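Local coordinates for protein thymine dioxygenase (Neurospora crassa, PDB 5C3Q) that probably oxidises the methyl group of thymine, as a non-haem iron dioxygenase that uses 2-oxoglutarate as its co-substrate, at residues Ile53-Ser67 and Phe147-Leu161. Sequence-based numbering, arbitrary orientation.
With EDO (1,2-ethanediol), chain L.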
loop_
_atom_site.group_PDB
_atom_site.type_symbol
_atom_site.label_atom_id
_atom_site.label_comp_id
_atom_site.label_asym_id
_atom_site.label_seq_id
_atom_site.Cartn_x
_atom_site.Cartn_y
_atom_site.Cartn_z
ATOM N N ILE A 53 0.098 -9.686 14.172
ATOM C CA ILE A 53 -1.208 -9.157 13.788
ATOM C C ILE A 53 -2.223 -10.305 13.806
ATOM O O ILE A 53 -1.832 -11.472 13.780
ATOM C CB ILE A 53 -1.178 -8.463 12.400
ATOM C CG1 ILE A 53 -0.580 -9.378 11.322
ATOM C CG2 ILE A 53 -0.384 -7.164 12.479
ATOM C CD1 ILE A 53 -0.953 -8.990 9.907
ATOM N N PRO A 54 -3.528 -9.986 13.848
ATOM C CA PRO A 54 -4.534 -11.054 13.914
ATOM C C PRO A 54 -4.626 -11.964 12.675
ATOM O O PRO A 54 -5.173 -13.065 12.771
ATOM C CB PRO A 54 -5.855 -10.292 14.113
ATOM C CG PRO A 54 -5.463 -8.927 14.564
ATOM C CD PRO A 54 -4.148 -8.653 13.904
ATOM N N ILE A 55 -4.107 -11.522 11.532
ATOM C CA ILE A 55 -4.103 -12.354 10.321
ATOM C C ILE A 55 -3.044 -13.447 10.460
ATOM O O ILE A 55 -1.867 -13.148 10.646
ATOM C CB ILE A 55 -3.837 -11.515 9.048
ATOM C CG1 ILE A 55 -4.978 -10.517 8.830
ATOM C CG2 ILE A 55 -3.696 -12.416 7.825
ATOM C CD1 ILE A 55 -4.670 -9.418 7.835
ATOM N N GLN A 56 -3.468 -14.707 10.362
ATOM C CA GLN A 56 -2.583 -15.856 10.590
ATOM C C GLN A 56 -1.576 -16.065 9.454
ATOM O O GLN A 56 -1.928 -15.921 8.283
ATOM C CB GLN A 56 -3.403 -17.140 10.764
ATOM C CG GLN A 56 -4.244 -17.190 12.028
ATOM C CD GLN A 56 -3.414 -17.229 13.300
ATOM O OE1 GLN A 56 -3.569 -16.375 14.173
ATOM N NE2 GLN A 56 -2.526 -18.218 13.413
ATOM N N PRO A 57 -0.323 -16.425 9.799
ATOM C CA PRO A 57 0.712 -16.622 8.771
ATOM C C PRO A 57 0.403 -17.726 7.755
ATOM O O PRO A 57 0.774 -17.589 6.590
ATOM C CB PRO A 57 1.983 -16.953 9.570
ATOM C CG PRO A 57 1.574 -17.117 10.988
ATOM C CD PRO A 57 0.213 -16.525 11.170
ATOM N N ASP A 58 -0.258 -18.803 8.178
ATOM C CA ASP A 58 -0.612 -19.876 7.239
ATOM C C ASP A 58 -1.682 -19.421 6.243
ATOM O O ASP A 58 -1.650 -19.822 5.083
ATOM C CB ASP A 58 -1.031 -21.166 7.959
ATOM C CG ASP A 58 -2.339 -21.031 8.720
ATOM O OD1 ASP A 58 -2.551 -19.986 9.373
ATOM O OD2 ASP A 58 -3.150 -21.982 8.674
ATOM N N PHE A 59 -2.610 -18.573 6.684
ATOM C CA PHE A 59 -3.600 -18.001 5.770
ATOM C C PHE A 59 -2.942 -17.026 4.791
ATOM O O PHE A 59 -3.253 -17.048 3.604
ATOM C CB PHE A 59 -4.751 -17.317 6.518
ATOM C CG PHE A 59 -5.812 -16.755 5.604
ATOM C CD1 PHE A 59 -6.483 -17.581 4.709
ATOM C CD2 PHE A 59 -6.126 -15.403 5.624
ATOM C CE1 PHE A 59 -7.449 -17.072 3.856
ATOM C CE2 PHE A 59 -7.097 -14.889 4.778
ATOM C CZ PHE A 59 -7.757 -15.725 3.891
ATOM N N ARG A 60 -2.028 -16.188 5.286
ATOM C CA ARG A 60 -1.268 -15.271 4.421
ATOM C C ARG A 60 -0.488 -16.033 3.347
ATOM O O ARG A 60 -0.464 -15.633 2.186
ATOM C CB ARG A 60 -0.300 -14.416 5.247
ATOM C CG ARG A 60 0.764 -13.692 4.425
ATOM C CD ARG A 60 1.673 -12.868 5.317
ATOM N NE ARG A 60 2.774 -12.242 4.588
ATOM C CZ ARG A 60 3.620 -11.354 5.112
ATOM N NH1 ARG A 60 4.589 -10.844 4.363
ATOM N NH2 ARG A 60 3.504 -10.964 6.380
ATOM N N GLU A 61 0.152 -17.126 3.750
ATOM C CA GLU A 61 0.891 -17.982 2.820
ATOM C C GLU A 61 -0.033 -18.533 1.723
ATOM O O GLU A 61 0.317 -18.529 0.544
ATOM C CB GLU A 61 1.551 -19.130 3.585
ATOM C CG GLU A 61 2.699 -19.802 2.855
ATOM C CD GLU A 61 3.349 -20.900 3.679
ATOM O OE1 GLU A 61 3.424 -20.764 4.924
ATOM O OE2 GLU A 61 3.793 -21.901 3.080
ATOM N N HIS A 62 -1.214 -18.992 2.129
ATOM C CA HIS A 62 -2.242 -19.463 1.201
ATOM C C HIS A 62 -2.689 -18.355 0.237
ATOM O O HIS A 62 -2.820 -18.590 -0.966
ATOM C CB HIS A 62 -3.443 -20.009 1.984
ATOM C CG HIS A 62 -4.608 -20.392 1.124
ATOM N ND1 HIS A 62 -4.562 -21.444 0.233
ATOM C CD2 HIS A 62 -5.855 -19.873 1.029
ATOM C CE1 HIS A 62 -5.730 -21.552 -0.376
ATOM N NE2 HIS A 62 -6.531 -20.610 0.089
ATOM N N VAL A 63 -2.907 -17.153 0.764
ATOM C CA VAL A 63 -3.310 -16.008 -0.059
ATOM C C VAL A 63 -2.248 -15.703 -1.123
ATOM O O VAL A 63 -2.585 -15.484 -2.292
ATOM C CB VAL A 63 -3.613 -14.762 0.808
ATOM C CG1 VAL A 63 -3.733 -13.501 -0.040
ATOM C CG2 VAL A 63 -4.892 -14.978 1.607
ATOM N N PHE A 64 -0.978 -15.710 -0.721
ATOM C CA PHE A 64 0.134 -15.522 -1.668
ATOM C C PHE A 64 0.190 -16.620 -2.731
ATOM O O PHE A 64 0.400 -16.332 -3.907
ATOM C CB PHE A 64 1.481 -15.437 -0.938
ATOM C CG PHE A 64 1.869 -14.040 -0.544
ATOM C CD1 PHE A 64 1.328 -13.444 0.586
ATOM C CD2 PHE A 64 2.777 -13.319 -1.306
ATOM C CE1 PHE A 64 1.679 -12.158 0.948
ATOM C CE2 PHE A 64 3.133 -12.027 -0.949
ATOM C CZ PHE A 64 2.585 -11.450 0.180
ATOM N N ASN A 65 0.009 -17.872 -2.318
ATOM C CA ASN A 65 -0.054 -18.992 -3.264
ATOM C C ASN A 65 -1.215 -18.833 -4.251
ATOM O O ASN A 65 -1.073 -19.112 -5.443
ATOM C CB ASN A 65 -0.200 -20.326 -2.524
ATOM C CG ASN A 65 1.070 -20.747 -1.795
ATOM O OD1 ASN A 65 2.184 -20.486 -2.252
ATOM N ND2 ASN A 65 0.903 -21.432 -0.667
ATOM N N THR A 66 -2.358 -18.380 -3.745
ATOM C CA THR A 66 -3.537 -18.138 -4.571
ATOM C C THR A 66 -3.289 -17.001 -5.566
ATOM O O THR A 66 -3.696 -17.086 -6.729
ATOM C CB THR A 66 -4.768 -17.827 -3.694
ATOM O OG1 THR A 66 -4.908 -18.845 -2.697
ATOM C CG2 THR A 66 -6.037 -17.775 -4.527
ATOM N N SER A 67 -2.609 -15.949 -5.109
ATOM C CA SER A 67 -2.227 -14.833 -5.976
ATOM C C SER A 67 -1.283 -15.290 -7.082
ATOM O O SER A 67 -1.454 -14.916 -8.244
ATOM C CB SER A 67 -1.551 -13.721 -5.162
ATOM O OG SER A 67 -1.054 -12.699 -6.011
ATOM N N PHE A 147 -10.363 -18.989 -5.536
ATOM C CA PHE A 147 -9.730 -17.674 -5.680
ATOM C C PHE A 147 -10.569 -16.562 -5.060
ATOM O O PHE A 147 -10.063 -15.779 -4.256
ATOM C CB PHE A 147 -9.448 -17.344 -7.153
ATOM C CG PHE A 147 -8.774 -16.008 -7.356
ATOM C CD1 PHE A 147 -7.401 -15.881 -7.215
ATOM C CD2 PHE A 147 -9.519 -14.873 -7.673
ATOM C CE1 PHE A 147 -6.777 -14.652 -7.386
ATOM C CE2 PHE A 147 -8.901 -13.642 -7.849
ATOM C CZ PHE A 147 -7.528 -13.532 -7.705
ATOM N N LYS A 148 -11.845 -16.493 -5.434
ATOM C CA LYS A 148 -12.722 -15.430 -4.944
ATOM C C LYS A 148 -12.907 -15.493 -3.431
ATOM O O LYS A 148 -12.772 -14.478 -2.746
ATOM C CB LYS A 148 -14.094 -15.479 -5.620
ATOM C CG LYS A 148 -15.055 -14.400 -5.127
ATOM C CD LYS A 148 -16.507 -14.717 -5.444
ATOM C CE LYS A 148 -16.907 -14.204 -6.812
ATOM N NZ LYS A 148 -18.273 -14.666 -7.183
ATOM N N SER A 149 -13.224 -16.680 -2.922
ATOM C CA SER A 149 -13.500 -16.861 -1.495
ATOM C C SER A 149 -12.280 -16.535 -0.633
ATOM O O SER A 149 -12.412 -15.967 0.448
ATOM C CB SER A 149 -13.970 -18.290 -1.215
ATOM O OG SER A 149 -13.026 -19.236 -1.692
ATOM N N THR A 150 -11.100 -16.903 -1.121
ATOM C CA THR A 150 -9.843 -16.580 -0.453
ATOM C C THR A 150 -9.627 -15.067 -0.373
ATOM O O THR A 150 -9.345 -14.531 0.702
ATOM C CB THR A 150 -8.653 -17.233 -1.186
ATOM O OG1 THR A 150 -8.767 -18.660 -1.103
ATOM C CG2 THR A 150 -7.318 -16.800 -0.584
ATOM N N MET A 151 -9.765 -14.389 -1.510
ATOM C CA MET A 151 -9.489 -12.955 -1.596
ATOM C C MET A 151 -10.523 -12.102 -0.866
ATOM O O MET A 151 -10.171 -11.089 -0.272
ATOM C CB MET A 151 -9.373 -12.513 -3.059
ATOM C CG MET A 151 -8.168 -13.099 -3.774
ATOM S SD MET A 151 -6.629 -12.691 -2.928
ATOM C CE MET A 151 -5.518 -13.918 -3.600
ATOM N N ASN A 152 -11.791 -12.506 -0.909
ATOM C CA ASN A 152 -12.833 -11.813 -0.141
ATOM C C ASN A 152 -12.624 -11.960 1.366
ATOM O O ASN A 152 -12.812 -11.004 2.119
ATOM C CB ASN A 152 -14.227 -12.309 -0.533
ATOM C CG ASN A 152 -14.721 -11.693 -1.826
ATOM O OD1 ASN A 152 -14.240 -10.645 -2.254
ATOM N ND2 ASN A 152 -15.693 -12.340 -2.453
ATOM N N ASN A 153 -12.240 -13.161 1.791
ATOM C CA ASN A 153 -11.877 -13.419 3.186
ATOM C C ASN A 153 -10.711 -12.527 3.598
ATOM O O ASN A 153 -10.776 -11.839 4.615
ATOM C CB ASN A 153 -11.508 -14.897 3.365
ATOM C CG ASN A 153 -11.301 -15.290 4.818
ATOM O OD1 ASN A 153 -11.366 -14.462 5.726
ATOM N ND2 ASN A 153 -11.050 -16.569 5.045
ATOM N N PHE A 154 -9.659 -12.517 2.787
ATOM C CA PHE A 154 -8.494 -11.675 3.057
ATOM C C PHE A 154 -8.862 -10.192 3.090
ATOM O O PHE A 154 -8.418 -9.463 3.977
ATOM C CB PHE A 154 -7.396 -11.926 2.025
ATOM C CG PHE A 154 -6.079 -11.296 2.377
ATOM C CD1 PHE A 154 -5.348 -11.750 3.467
ATOM C CD2 PHE A 154 -5.565 -10.258 1.616
ATOM C CE1 PHE A 154 -4.133 -11.176 3.795
ATOM C CE2 PHE A 154 -4.349 -9.679 1.938
ATOM C CZ PHE A 154 -3.631 -10.142 3.028
ATOM N N PHE A 155 -9.687 -9.757 2.141
ATOM C CA PHE A 155 -10.161 -8.366 2.093
ATOM C C PHE A 155 -10.789 -7.940 3.427
ATOM O O PHE A 155 -10.454 -6.883 3.967
ATOM C CB PHE A 155 -11.166 -8.182 0.942
ATOM C CG PHE A 155 -11.582 -6.751 0.707
ATOM C CD1 PHE A 155 -12.562 -6.157 1.490
ATOM C CD2 PHE A 155 -11.006 -6.005 -0.309
ATOM C CE1 PHE A 155 -12.947 -4.843 1.276
ATOM C CE2 PHE A 155 -11.386 -4.691 -0.530
ATOM C CZ PHE A 155 -12.359 -4.109 0.261
ATOM N N ASP A 156 -11.688 -8.770 3.953
ATOM C CA ASP A 156 -12.404 -8.466 5.202
ATOM C C ASP A 156 -11.501 -8.501 6.443
ATOM O O ASP A 156 -11.689 -7.714 7.368
ATOM C CB ASP A 156 -13.602 -9.408 5.381
ATOM C CG ASP A 156 -14.706 -9.147 4.362
ATOM O OD1 ASP A 156 -14.704 -8.060 3.739
ATOM O OD2 ASP A 156 -15.579 -10.022 4.181
ATOM N N GLN A 157 -10.516 -9.392 6.452
ATOM C CA GLN A 157 -9.543 -9.427 7.546
ATOM C C GLN A 157 -8.615 -8.204 7.543
ATOM O O GLN A 157 -8.272 -7.685 8.605
ATOM C CB GLN A 157 -8.735 -10.719 7.501
ATOM C CG GLN A 157 -9.580 -11.941 7.818
ATOM C CD GLN A 157 -8.751 -13.195 8.008
ATOM O OE1 GLN A 157 -7.694 -13.167 8.642
ATOM N NE2 GLN A 157 -9.231 -14.307 7.465
ATOM N N CYS A 158 -8.221 -7.743 6.357
ATOM C CA CYS A 158 -7.441 -6.507 6.233
ATOM C C CYS A 158 -8.292 -5.283 6.570
ATOM O O CYS A 158 -7.796 -4.316 7.152
ATOM C CB CYS A 158 -6.861 -6.355 4.824
ATOM S SG CYS A 158 -5.536 -7.514 4.417
ATOM N N LYS A 159 -9.564 -5.323 6.185
ATOM C CA LYS A 159 -10.529 -4.283 6.552
ATOM C C LYS A 159 -10.625 -4.157 8.074
ATOM O O LYS A 159 -10.662 -3.050 8.611
ATOM C CB LYS A 159 -11.903 -4.612 5.948
ATOM C CG LYS A 159 -13.086 -3.816 6.478
ATOM C CD LYS A 159 -14.378 -4.350 5.871
ATOM C CE LYS A 159 -15.607 -3.817 6.576
ATOM N NZ LYS A 159 -16.847 -4.461 6.052
ATOM N N ALA A 160 -10.657 -5.298 8.759
ATOM C CA ALA A 160 -10.678 -5.322 10.224
ATOM C C ALA A 160 -9.378 -4.764 10.818
ATOM O O ALA A 160 -9.415 -4.020 11.793
ATOM C CB ALA A 160 -10.936 -6.733 10.730
ATOM N N LEU A 161 -8.235 -5.110 10.227
ATOM C CA LEU A 161 -6.944 -4.582 10.693
ATOM C C LEU A 161 -6.837 -3.065 10.507
ATOM O O LEU A 161 -6.282 -2.368 11.358
ATOM C CB LEU A 161 -5.783 -5.283 9.982
ATOM C CG LEU A 161 -4.367 -4.914 10.428
ATOM C CD1 LEU A 161 -4.186 -5.085 11.930
ATOM C CD2 LEU A 161 -3.342 -5.749 9.674
HETATM C C1 EDO L . 1.772 -12.988 8.572
HETATM O O1 EDO L . 1.525 -11.621 8.223
HETATM C C2 EDO L . 1.615 -13.144 10.072
HETATM O O2 EDO L . 0.409 -12.498 10.488
HETATM O O HOH W 1 -5.941 -15.381 9.220
#
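F59 projects from helix 57-67 as a knob into the hole formed by T150, N153, F154 and Q157 of helix 147-161. Its CG lies anti to the backbone N (chi1 -178°), which carries the ring across to the second helix, where CE2 meets the edge of the F154 ring at CD1 (3.8 Å). V63 packs beside it: CG1 sits over one face of F154 in a CH-pi contact, 4.1 Å from the ring centroid, while CG2 touches T150 CG2. The M151 chain, bent at chi2, brings CE up to V63 O (3.6 Å), and T66 CG2 reaches F147 CD1. At the other end of the contact, I55 CD1 rests against C158 SG and L161 CD2, and I53 and P54 touch the two methyls of L161.

Polar contacts lie along one border. The Q157 amide runs nearly parallel to the F59 ring, planes 15° apart, with NE2 3.5 Å from F59 CE2. The same NE2 gives a nearly straight hydrogen bond to N153 OD1 (2.8 Å), which fixes the amide's rotation, and a water joins OE1 to the backbone N of Q56, the N-cap residue. A leucine in place of Q157 would probably leave N153 OD1 without this donor and the water without its link to helix 147-161, and let the N153 amide turn beside F59. Farther along, H62 NE2 donates to T150 OG1 (3.2 Å) through a bent bond; T150 OG1 also bonds to G146 O.

The helix segments cross at -132°, their axes 10.1 Å apart, and together back the main sheet of the double-stranded beta-helix core. F154 meets F226 edge-to-face and touches L191, V63 packs on I291 of strand 284-295, and S67 and M151 reach L193 of strand 190-200.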